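Local structure of thiol transferase (Phanerochaete chrysosporium, 4F0B) at residues A[55-59]-A[60-64]; A[15-18]-A[19-22]; A[22-25]-A[26-30]. The protein is a Ure2p-type glutathione transferase that binds oxidized glutathione and, as a thiol transferase, probably catalyses glutathione-dependent thiol exchange. All blocks are in the same frame, centred on the assembly; numbering follows the deposited sequence. Where two conformers were deposited one is given.

Interaction 1: residues A[55-59]-A[60-64]. With GDS (oxidized glutathione disulfide), chain C.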
loop_
_atom_site.group_PDB
_atom_site.type_symbol
_atom_site.label_atom_id
_atom_site.label_comp_id
_atom_site.label_asym_id
_atom_site.label_seq_id
_atom_site.Cartn_x
_atom_site.Cartn_y
_atom_site.Cartn_z
ATOM N N ASN A 55 -16.963 -3.779 -20.656
ATOM C CA ASN A 55 -15.632 -3.823 -20.036
ATOM C C ASN A 55 -15.280 -2.435 -19.483
ATOM O O ASN A 55 -14.551 -1.661 -20.106
ATOM C CB ASN A 55 -14.582 -4.325 -21.030
ATOM C CG ASN A 55 -14.725 -5.815 -21.343
ATOM O OD1 ASN A 55 -15.377 -6.554 -20.602
ATOM N ND2 ASN A 55 -14.077 -6.270 -22.419
ATOM N N GLN A 56 -15.829 -2.141 -18.314
ATOM C CA GLN A 56 -15.706 -0.842 -17.672
ATOM C C GLN A 56 -15.621 -1.113 -16.168
ATOM O O GLN A 56 -16.349 -1.961 -15.646
ATOM C CB GLN A 56 -16.907 0.041 -18.033
ATOM C CG GLN A 56 -16.624 1.555 -17.912
ATOM C CD GLN A 56 -16.563 2.049 -16.480
ATOM O OE1 GLN A 56 -17.297 1.575 -15.611
ATOM N NE2 GLN A 56 -15.698 3.020 -16.228
ATOM N N VAL A 57 -14.742 -0.400 -15.479
ATOM C CA VAL A 57 -14.391 -0.777 -14.109
ATOM C C VAL A 57 -15.474 -0.683 -13.058
ATOM O O VAL A 57 -15.335 -1.316 -12.014
ATOM C CB VAL A 57 -13.142 -0.022 -13.591
ATOM C CG1 VAL A 57 -11.906 -0.427 -14.416
ATOM C CG2 VAL A 57 -13.370 1.477 -13.617
ATOM N N LYS A 58 -16.560 0.064 -13.331
ATOM C CA LYS A 58 -17.647 0.170 -12.356
ATOM C C LYS A 58 -18.795 -0.797 -12.640
ATOM O O LYS A 58 -19.810 -0.790 -11.929
ATOM C CB LYS A 58 -18.181 1.602 -12.303
ATOM C CG LYS A 58 -17.109 2.668 -11.949
ATOM C CD LYS A 58 -16.286 2.240 -10.722
ATOM C CE LYS A 58 -15.269 3.336 -10.345
ATOM N NZ LYS A 58 -14.393 2.882 -9.214
ATOM N N SER A 59 -18.626 -1.641 -13.658
ATOM C CA SER A 59 -19.663 -2.611 -14.018
ATOM C C SER A 59 -19.839 -3.594 -12.868
ATOM O O SER A 59 -18.866 -4.033 -12.253
ATOM C CB SER A 59 -19.264 -3.345 -15.289
ATOM O OG SER A 59 -19.281 -2.464 -16.392
ATOM N N ASP A 60 -21.084 -3.924 -12.562
ATOM C CA ASP A 60 -21.341 -4.844 -11.468
ATOM C C ASP A 60 -20.585 -6.180 -11.573
ATOM O O ASP A 60 -20.068 -6.686 -10.578
ATOM C CB ASP A 60 -22.849 -5.076 -11.351
ATOM C CG ASP A 60 -23.211 -5.799 -10.098
ATOM O OD1 ASP A 60 -23.112 -5.164 -9.033
ATOM O OD2 ASP A 60 -23.570 -6.997 -10.167
ATOM N N TRP A 61 -20.537 -6.767 -12.772
ATOM C CA TRP A 61 -19.839 -8.045 -12.913
ATOM C C TRP A 61 -18.380 -7.927 -12.482
ATOM O O TRP A 61 -17.822 -8.857 -11.888
ATOM C CB TRP A 61 -19.920 -8.614 -14.346
ATOM C CG TRP A 61 -19.144 -7.828 -15.360
ATOM C CD1 TRP A 61 -19.607 -6.803 -16.157
ATOM C CD2 TRP A 61 -17.742 -7.966 -15.659
ATOM N NE1 TRP A 61 -18.577 -6.308 -16.930
ATOM C CE2 TRP A 61 -17.427 -7.015 -16.652
ATOM C CE3 TRP A 61 -16.736 -8.823 -15.198
ATOM C CZ2 TRP A 61 -16.131 -6.883 -17.185
ATOM C CZ3 TRP A 61 -15.434 -8.682 -15.730
ATOM C CH2 TRP A 61 -15.157 -7.726 -16.712
ATOM N N PHE A 62 -17.763 -6.772 -12.730
ATOM C CA PHE A 62 -16.357 -6.630 -12.399
ATOM C C PHE A 62 -16.160 -6.398 -10.918
ATOM O O PHE A 62 -15.113 -6.752 -10.367
ATOM C CB PHE A 62 -15.721 -5.522 -13.235
ATOM C CG PHE A 62 -14.231 -5.368 -12.998
ATOM C CD1 PHE A 62 -13.355 -6.366 -13.376
ATOM C CD2 PHE A 62 -13.727 -4.197 -12.421
ATOM C CE1 PHE A 62 -11.977 -6.211 -13.173
ATOM C CE2 PHE A 62 -12.366 -4.016 -12.211
ATOM C CZ PHE A 62 -11.487 -5.037 -12.590
ATOM N N LEU A 63 -17.156 -5.818 -10.248
ATOM C CA LEU A 63 -17.058 -5.567 -8.818
ATOM C C LEU A 63 -16.938 -6.895 -8.045
ATOM O O LEU A 63 -16.399 -6.913 -6.939
ATOM C CB LEU A 63 -18.236 -4.676 -8.351
ATOM C CG LEU A 63 -18.256 -3.254 -8.951
ATOM C CD1 LEU A 63 -19.457 -2.439 -8.453
ATOM C CD2 LEU A 63 -16.957 -2.524 -8.606
ATOM N N LYS A 64 -17.382 -8.009 -8.653
ATOM C CA LYS A 64 -17.187 -9.340 -8.061
ATOM C C LYS A 64 -15.739 -9.804 -8.054
ATOM O O LYS A 64 -15.354 -10.702 -7.282
ATOM C CB LYS A 64 -18.027 -10.407 -8.787
ATOM C CG LYS A 64 -19.536 -10.255 -8.610
ATOM C CD LYS A 64 -20.293 -11.379 -9.313
ATOM C CE LYS A 64 -21.804 -11.188 -9.178
ATOM N NZ LYS A 64 -22.582 -12.318 -9.783
HETATM N N1 GDS C . -4.226 0.879 -5.300
HETATM C CA1 GDS C . -4.707 0.365 -6.621
HETATM C C1 GDS C . -3.650 -0.639 -7.155
HETATM O OE1 GDS C . -2.460 -0.498 -6.797
HETATM O OE2 GDS C . -4.054 -1.549 -7.903
HETATM C CB1 GDS C . -4.819 1.535 -7.612
HETATM C CG1 GDS C . -5.420 1.096 -8.960
HETATM C CD1 GDS C . -5.801 2.328 -9.769
HETATM O O1 GDS C . -5.618 3.487 -9.418
HETATM N N2 GDS C . -6.459 2.055 -10.944
HETATM C CA2 GDS C . -6.897 3.105 -11.873
HETATM C C2 GDS C . -8.357 2.895 -12.208
HETATM O O2 GDS C . -8.823 1.749 -12.436
HETATM C CB2 GDS C . -6.125 3.096 -13.190
HETATM S SG2 GDS C . -4.343 3.212 -13.022
HETATM N N3 GDS C . -9.084 4.028 -12.260
HETATM C CA3 GDS C . -10.505 3.953 -12.613
HETATM C C3 GDS C . -11.376 4.686 -11.660
HETATM O OE3 GDS C . -12.601 4.625 -11.886
HETATM O OE4 GDS C . -10.852 5.294 -10.689
HETATM N N4 GDS C . -3.890 5.713 -8.798
HETATM C CA4 GDS C . -3.360 5.983 -7.472
HETATM C C4 GDS C . -2.549 4.795 -6.856
HETATM O OE5 GDS C . -2.030 3.941 -7.605
HETATM O OE6 GDS C . -2.473 4.792 -5.615
HETATM C C5 GDS C . -4.005 6.710 -9.679
HETATM O O5 GDS C . -3.669 7.887 -9.407
HETATM C CA5 GDS C . -4.589 6.363 -11.037
HETATM N N5 GDS C . -5.469 7.462 -11.499
HETATM C CB5 GDS C . -3.384 6.125 -11.975
HETATM S SG5 GDS C . -3.917 5.458 -13.547
HETATM C CA6 GDS C . -9.426 8.369 -10.351
HETATM C C6 GDS C . -9.071 9.684 -9.628
HETATM O OE7 GDS C . -8.027 9.718 -8.939
HETATM O OE8 GDS C . -9.894 10.628 -9.734
HETATM N N6 GDS C . -10.866 8.161 -10.218
HETATM C CB6 GDS C . -9.034 8.451 -11.861
HETATM C CG6 GDS C . -7.513 8.525 -12.188
HETATM C CD6 GDS C . -6.805 7.276 -11.750
HETATM O O6 GDS C . -7.327 6.185 -11.580
#
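Ser59 O takes backbone N-H groups from both Phe62 and Leu63, joining the end of a type I beta turn (Gln56 to Ser59) to the short helix 60-63 in the thioredoxin-like N-terminal domain of the glutathione transferase. The bond from Phe62 N is weak, 3.0 Å to Ser59 O and bent to 130°; that from Leu63 N, 3.2 Å to Ser59 O, lies in the carbonyl plane. Within the turn, Gln56 O accepts Ser59 N, while Gln56 folds its side chain back over the turn so that OE1 accepts Lys58 N at 2.8 Å, the donor standing above the amide carbonyl plane. The Ser59 hydroxyl, OG, is hydrogen-bonded to His54 O.

Lys58 NZ is satisfied by Gly69 O, and on the way there its CE passes 3.3 Å from OE3, a glycyl carboxylate oxygen of the oxidized glutathione. Trp61 has CG between its backbone N and carbonyl carbon (chi1 69°), which swings the indole back toward the turn; there NE1 comes 3.5 Å from Ser59 CB and donates to His54 O, and the ring stacks on that of His54. Asn55 OD1 comes within 3.5 Å of Trp61 CZ2, the amide and indole planes 63° apart.

Val57 O is buried and has no hydrogen-bonding partner in the model. Val57 O meets the Phe62 ring at its edge, in the ring plane, 3.3 Å from CD2, where the slightly positive C-H groups may partly compensate. The Val57 and Phe62 side chains also touch, CG1 of Val57 4.2 Å from CE2 of Phe62.

Interaction 2: residues A[15-18]-A[19-22]. With GDS (oxidized glutathione disulfide), chain C.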
loop_
_atom_site.group_PDB
_atom_site.type_symbol
_atom_site.label_atom_id
_atom_site.label_comp_id
_atom_site.label_asym_id
_atom_site.label_seq_id
_atom_site.Cartn_x
_atom_site.Cartn_y
_atom_site.Cartn_z
ATOM N N PRO A 15 -3.714 0.489 -20.054
ATOM C CA PRO A 15 -2.311 0.919 -20.217
ATOM C C PRO A 15 -1.994 2.117 -19.347
ATOM O O PRO A 15 -2.109 3.257 -19.798
ATOM C CB PRO A 15 -2.204 1.264 -21.709
ATOM C CG PRO A 15 -3.645 1.669 -22.088
ATOM C CD PRO A 15 -4.535 0.742 -21.256
ATOM N N THR A 16 -1.589 1.827 -18.126
ATOM C CA THR A 16 -1.437 2.847 -17.070
ATOM C C THR A 16 -0.309 2.384 -16.139
ATOM O O THR A 16 0.100 1.209 -16.165
ATOM C CB THR A 16 -2.706 2.951 -16.176
ATOM O OG1 THR A 16 -2.964 1.665 -15.602
ATOM C CG2 THR A 16 -3.956 3.317 -16.961
ATOM N N PRO A 17 0.207 3.279 -15.285
ATOM C CA PRO A 17 1.303 2.905 -14.375
ATOM C C PRO A 17 0.985 1.748 -13.439
ATOM O O PRO A 17 1.904 1.030 -13.002
ATOM C CB PRO A 17 1.565 4.211 -13.564
ATOM C CG PRO A 17 0.297 5.048 -13.786
ATOM C CD PRO A 17 -0.130 4.721 -15.187
ATOM N N ASN A 18 -0.302 1.542 -13.117
ATOM C CA ASN A 18 -0.701 0.373 -12.369
ATOM C C ASN A 18 -1.002 -0.846 -13.259
ATOM O O ASN A 18 -0.612 -1.980 -12.930
ATOM C CB ASN A 18 -1.926 0.714 -11.495
ATOM C CG ASN A 18 -1.554 1.665 -10.367
ATOM O OD1 ASN A 18 -0.489 1.511 -9.751
ATOM N ND2 ASN A 18 -2.397 2.656 -10.122
ATOM N N GLY A 19 -1.709 -0.616 -14.362
ATOM C CA GLY A 19 -2.074 -1.708 -15.273
ATOM C C GLY A 19 -0.903 -2.468 -15.860
ATOM O O GLY A 19 -1.007 -3.684 -16.098
ATOM N N TRP A 20 0.225 -1.783 -16.073
ATOM C CA TRP A 20 1.337 -2.454 -16.751
ATOM C C TRP A 20 1.985 -3.496 -15.864
ATOM O O TRP A 20 2.563 -4.454 -16.373
ATOM C CB TRP A 20 2.436 -1.448 -17.112
ATOM C CG TRP A 20 2.027 -0.459 -18.168
ATOM C CD1 TRP A 20 1.314 -0.708 -19.307
ATOM C CD2 TRP A 20 2.345 0.945 -18.188
ATOM N NE1 TRP A 20 1.138 0.470 -20.025
ATOM C CE2 TRP A 20 1.779 1.486 -19.354
ATOM C CE3 TRP A 20 3.056 1.793 -17.315
ATOM C CZ2 TRP A 20 1.859 2.849 -19.668
ATOM C CZ3 TRP A 20 3.140 3.162 -17.623
ATOM C CH2 TRP A 20 2.550 3.671 -18.793
ATOM N N VAL A 21 1.941 -3.303 -14.545
ATOM C CA VAL A 21 2.897 -4.027 -13.714
ATOM C C VAL A 21 2.639 -5.542 -13.575
ATOM O O VAL A 21 3.600 -6.328 -13.638
ATOM C CB VAL A 21 3.254 -3.320 -12.380
ATOM C CG1 VAL A 21 3.736 -1.914 -12.650
ATOM C CG2 VAL A 21 2.107 -3.311 -11.375
ATOM N N PRO A 22 1.367 -5.989 -13.446
ATOM C CA PRO A 22 1.220 -7.456 -13.450
ATOM C C PRO A 22 1.576 -8.081 -14.788
ATOM O O PRO A 22 2.042 -9.227 -14.807
ATOM C CB PRO A 22 -0.267 -7.676 -13.115
ATOM C CG PRO A 22 -0.717 -6.352 -12.424
ATOM C CD PRO A 22 0.069 -5.304 -13.212
HETATM N N1 GDS C . -4.226 0.879 -5.300
HETATM C CA1 GDS C . -4.707 0.365 -6.621
HETATM C C1 GDS C . -3.650 -0.639 -7.155
HETATM O OE1 GDS C . -2.460 -0.498 -6.797
HETATM O OE2 GDS C . -4.054 -1.549 -7.903
HETATM C CB1 GDS C . -4.819 1.535 -7.612
HETATM C CG1 GDS C . -5.420 1.096 -8.960
HETATM C CD1 GDS C . -5.801 2.328 -9.769
HETATM O O1 GDS C . -5.618 3.487 -9.418
HETATM N N2 GDS C . -6.459 2.055 -10.944
HETATM C CA2 GDS C . -6.897 3.105 -11.873
HETATM C C2 GDS C . -8.357 2.895 -12.208
HETATM O O2 GDS C . -8.823 1.749 -12.436
HETATM C CB2 GDS C . -6.125 3.096 -13.190
HETATM S SG2 GDS C . -4.343 3.212 -13.022
HETATM N N3 GDS C . -9.084 4.028 -12.260
HETATM C CA3 GDS C . -10.505 3.953 -12.613
HETATM C C3 GDS C . -11.376 4.686 -11.660
HETATM O OE3 GDS C . -12.601 4.625 -11.886
HETATM O OE4 GDS C . -10.852 5.294 -10.689
HETATM N N4 GDS C . -3.890 5.713 -8.798
HETATM C CA4 GDS C . -3.360 5.983 -7.472
HETATM C C4 GDS C . -2.549 4.795 -6.856
HETATM O OE5 GDS C . -2.030 3.941 -7.605
HETATM O OE6 GDS C . -2.473 4.792 -5.615
HETATM C C5 GDS C . -4.005 6.710 -9.679
HETATM O O5 GDS C . -3.669 7.887 -9.407
HETATM C CA5 GDS C . -4.589 6.363 -11.037
HETATM N N5 GDS C . -5.469 7.462 -11.499
HETATM C CB5 GDS C . -3.384 6.125 -11.975
HETATM S SG5 GDS C . -3.917 5.458 -13.547
HETATM C CA6 GDS C . -9.426 8.369 -10.351
HETATM C C6 GDS C . -9.071 9.684 -9.628
HETATM O OE7 GDS C . -8.027 9.718 -8.939
HETATM O OE8 GDS C . -9.894 10.628 -9.734
HETATM N N6 GDS C . -10.866 8.161 -10.218
HETATM C CB6 GDS C . -9.034 8.451 -11.861
HETATM C CG6 GDS C . -7.513 8.525 -12.188
HETATM C CD6 GDS C . -6.805 7.276 -11.750
HETATM O O6 GDS C . -7.327 6.185 -11.580
#
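Trp20 N donates to Thr16 O (3.0 Å), while Gly19 N donates to the Thr16 hydroxyl, OG1, at 2.9 Å, so the backbone and side-chain oxygens of one threonine both receive N-H groups at the start of the helix. A third bond, Val21 N to Asn18 O, is longer at 3.3 Å. Pro22 has no N-H to give; its CD lies against Asn18 O instead.

This turn links strand 9-13 to helix 20-33 in the thioredoxin-like domain, the place where glutathione transferases bring the N-terminal start of their first helix to the glutathione sulfur. Consistent with that, Thr16 OG1 is 3.3 Å from GDS SG2. Asn18 ND2 donates to the ligand carboxylate oxygen OE5 at 2.8 Å (155° at the hydrogen), and OD1 of the same amide accepts Trp186 NE1, which fixes which way round the amide sits.

Over the indole, Thr16 O stands 3.0 Å above the Trp20 ring plane, displaced from the ring centre, with Pro17 N over the same face. The indole reaches back there because its CG is anti to the carbonyl carbon (chi1 -68°), and Arg188 adds a cation-pi contact. Pro15 CA approaches Trp20 NE1 obliquely, 3.5 Å away.

Interaction 3: residues A[22-25]-A[26-30]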
loop_
_atom_site.group_PDB
_atom_site.type_symbol
_atom_site.label_atom_id
_atom_site.label_comp_id
_atom_site.label_asym_id
_atom_site.label_seq_id
_atom_site.Cartn_x
_atom_site.Cartn_y
_atom_site.Cartn_z
ATOM N N PRO A 22 1.367 -5.989 -13.446
ATOM C CA PRO A 22 1.220 -7.456 -13.450
ATOM C C PRO A 22 1.576 -8.081 -14.788
ATOM O O PRO A 22 2.042 -9.227 -14.807
ATOM C CB PRO A 22 -0.267 -7.676 -13.115
ATOM C CG PRO A 22 -0.717 -6.352 -12.424
ATOM C CD PRO A 22 0.069 -5.304 -13.212
ATOM N N ALA A 23 1.357 -7.375 -15.897
ATOM C CA ALA A 23 1.696 -7.921 -17.217
ATOM C C ALA A 23 3.213 -8.055 -17.360
ATOM O O ALA A 23 3.707 -9.022 -17.928
ATOM C CB ALA A 23 1.098 -7.069 -18.350
ATOM N N ILE A 24 3.941 -7.079 -16.837
ATOM C CA ILE A 24 5.396 -7.181 -16.801
ATOM C C ILE A 24 5.832 -8.436 -16.032
ATOM O O ILE A 24 6.612 -9.229 -16.562
ATOM C CB ILE A 24 6.019 -5.930 -16.199
ATOM C CG1 ILE A 24 5.845 -4.741 -17.152
ATOM C CG2 ILE A 24 7.516 -6.198 -15.876
ATOM C CD1 ILE A 24 6.209 -3.371 -16.506
ATOM N N LEU A 25 5.301 -8.648 -14.829
ATOM C CA LEU A 25 5.670 -9.854 -14.118
ATOM C C LEU A 25 5.272 -11.130 -14.872
ATOM O O LEU A 25 6.066 -12.062 -14.944
ATOM C CB LEU A 25 5.081 -9.843 -12.714
ATOM C CG LEU A 25 5.433 -11.100 -11.903
ATOM C CD1 LEU A 25 6.925 -11.299 -11.711
ATOM C CD2 LEU A 25 4.717 -11.010 -10.567
ATOM N N LEU A 26 4.058 -11.177 -15.438
ATOM C CA LEU A 26 3.651 -12.364 -16.205
ATOM C C LEU A 26 4.640 -12.648 -17.328
ATOM O O LEU A 26 5.014 -13.797 -17.555
ATOM C CB LEU A 26 2.237 -12.174 -16.756
ATOM C CG LEU A 26 1.154 -12.282 -15.670
ATOM C CD1 LEU A 26 -0.143 -11.641 -16.131
ATOM C CD2 LEU A 26 0.928 -13.753 -15.320
ATOM N N GLU A 27 5.091 -11.619 -18.040
ATOM C CA GLU A 27 6.057 -11.854 -19.111
ATOM C C GLU A 27 7.445 -12.241 -18.579
ATOM O O GLU A 27 8.125 -13.062 -19.197
ATOM C CB GLU A 27 6.150 -10.629 -20.035
ATOM C CG GLU A 27 4.903 -10.382 -20.895
ATOM C CD GLU A 27 4.635 -11.519 -21.875
ATOM O OE1 GLU A 27 5.588 -12.170 -22.387
ATOM O OE2 GLU A 27 3.450 -11.782 -22.187
ATOM N N GLU A 28 7.857 -11.693 -17.442
ATOM C CA GLU A 28 9.124 -12.123 -16.837
ATOM C C GLU A 28 9.056 -13.594 -16.443
ATOM O O GLU A 28 9.999 -14.362 -16.682
ATOM C CB GLU A 28 9.485 -11.276 -15.616
ATOM C CG GLU A 28 9.714 -9.771 -15.884
ATOM C CD GLU A 28 11.080 -9.445 -16.489
ATOM O OE1 GLU A 28 11.863 -10.367 -16.795
ATOM O OE2 GLU A 28 11.334 -8.244 -16.664
ATOM N N LEU A 29 7.906 -13.999 -15.886
ATOM C CA LEU A 29 7.716 -15.402 -15.509
ATOM C C LEU A 29 7.704 -16.293 -16.740
ATOM O O LEU A 29 8.343 -17.351 -16.759
ATOM C CB LEU A 29 6.408 -15.555 -14.730
ATOM C CG LEU A 29 6.381 -14.877 -13.362
ATOM C CD1 LEU A 29 4.948 -14.876 -12.814
ATOM C CD2 LEU A 29 7.324 -15.587 -12.380
ATOM N N LYS A 30 6.989 -15.884 -17.783
ATOM C CA LYS A 30 6.949 -16.677 -19.018
ATOM C C LYS A 30 8.368 -16.889 -19.590
ATOM O O LYS A 30 8.680 -17.989 -20.075
ATOM C CB LYS A 30 6.038 -16.022 -20.067
ATOM C CG LYS A 30 4.520 -16.148 -19.786
ATOM C CD LYS A 30 3.704 -15.169 -20.620
ATOM C CE LYS A 30 3.916 -15.356 -22.125
ATOM N NZ LYS A 30 2.970 -14.482 -22.918
#
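Leu29 N to Leu25 O, at 2.8 Å and 163° at the hydrogen, is one of four successive i to i+4 backbone bonds. The others run from Leu26 N to Pro22 O, from Glu27 N to Ala23 O and from Glu28 N to Ile24 O. One turn apart, Lys30 NZ forms a salt bridge with Glu27 OE2 (2.8 Å), an oxygen that also pairs with Tyr38 OH. Glu28 is buried, its charge met by a salt bridge from OE2 to Arg213 and by the hydroxyl of Tyr176, which probably keeps it ionised.

The segments are consecutive turns of helix 20-33, the helix of the beta-alpha-beta unit that joins strands 9-13 and 38-42 in the thioredoxin-like domain. Outward from the backbone, Leu25 extends with CG anti to its own N (chi1 180°), crossing Leu29 so that CG sits 3.9 Å from Leu29 CD1; both leucines face helix 84-95. Ile24 and Glu28 run side by side, CG2 of the isoleucine 4.2 Å from CG of the glutamate, whose bend at chi2 (-78°) turns the carboxylate toward Arg213 and Tyr176. Leu26 CG lies 3.3 Å from Pro22 O, while Ile24 meets Ile181 and Phe184 of helix 178-187.

From the N terminus, interaction 2 comes first, carrying the chain from the end of strand 9-13 into helix 20-33. Interaction 3 takes over on the next turns of that helix, the two sharing Pro22, their centres about 11 Å apart. After strand 38-42, interaction 1 turns the loop into helix 60-63. All three are local and lie in series; none nests in or crosses another, and each closes only a turn or a few helical residues. Interactions 1 and 2, about 9 Å apart at their nearest atoms, do not touch but both meet the oxidized glutathione. Interactions 2 and 3 both pack on helices 84-95 and 178-187, and interaction 3 adds helix 214-222.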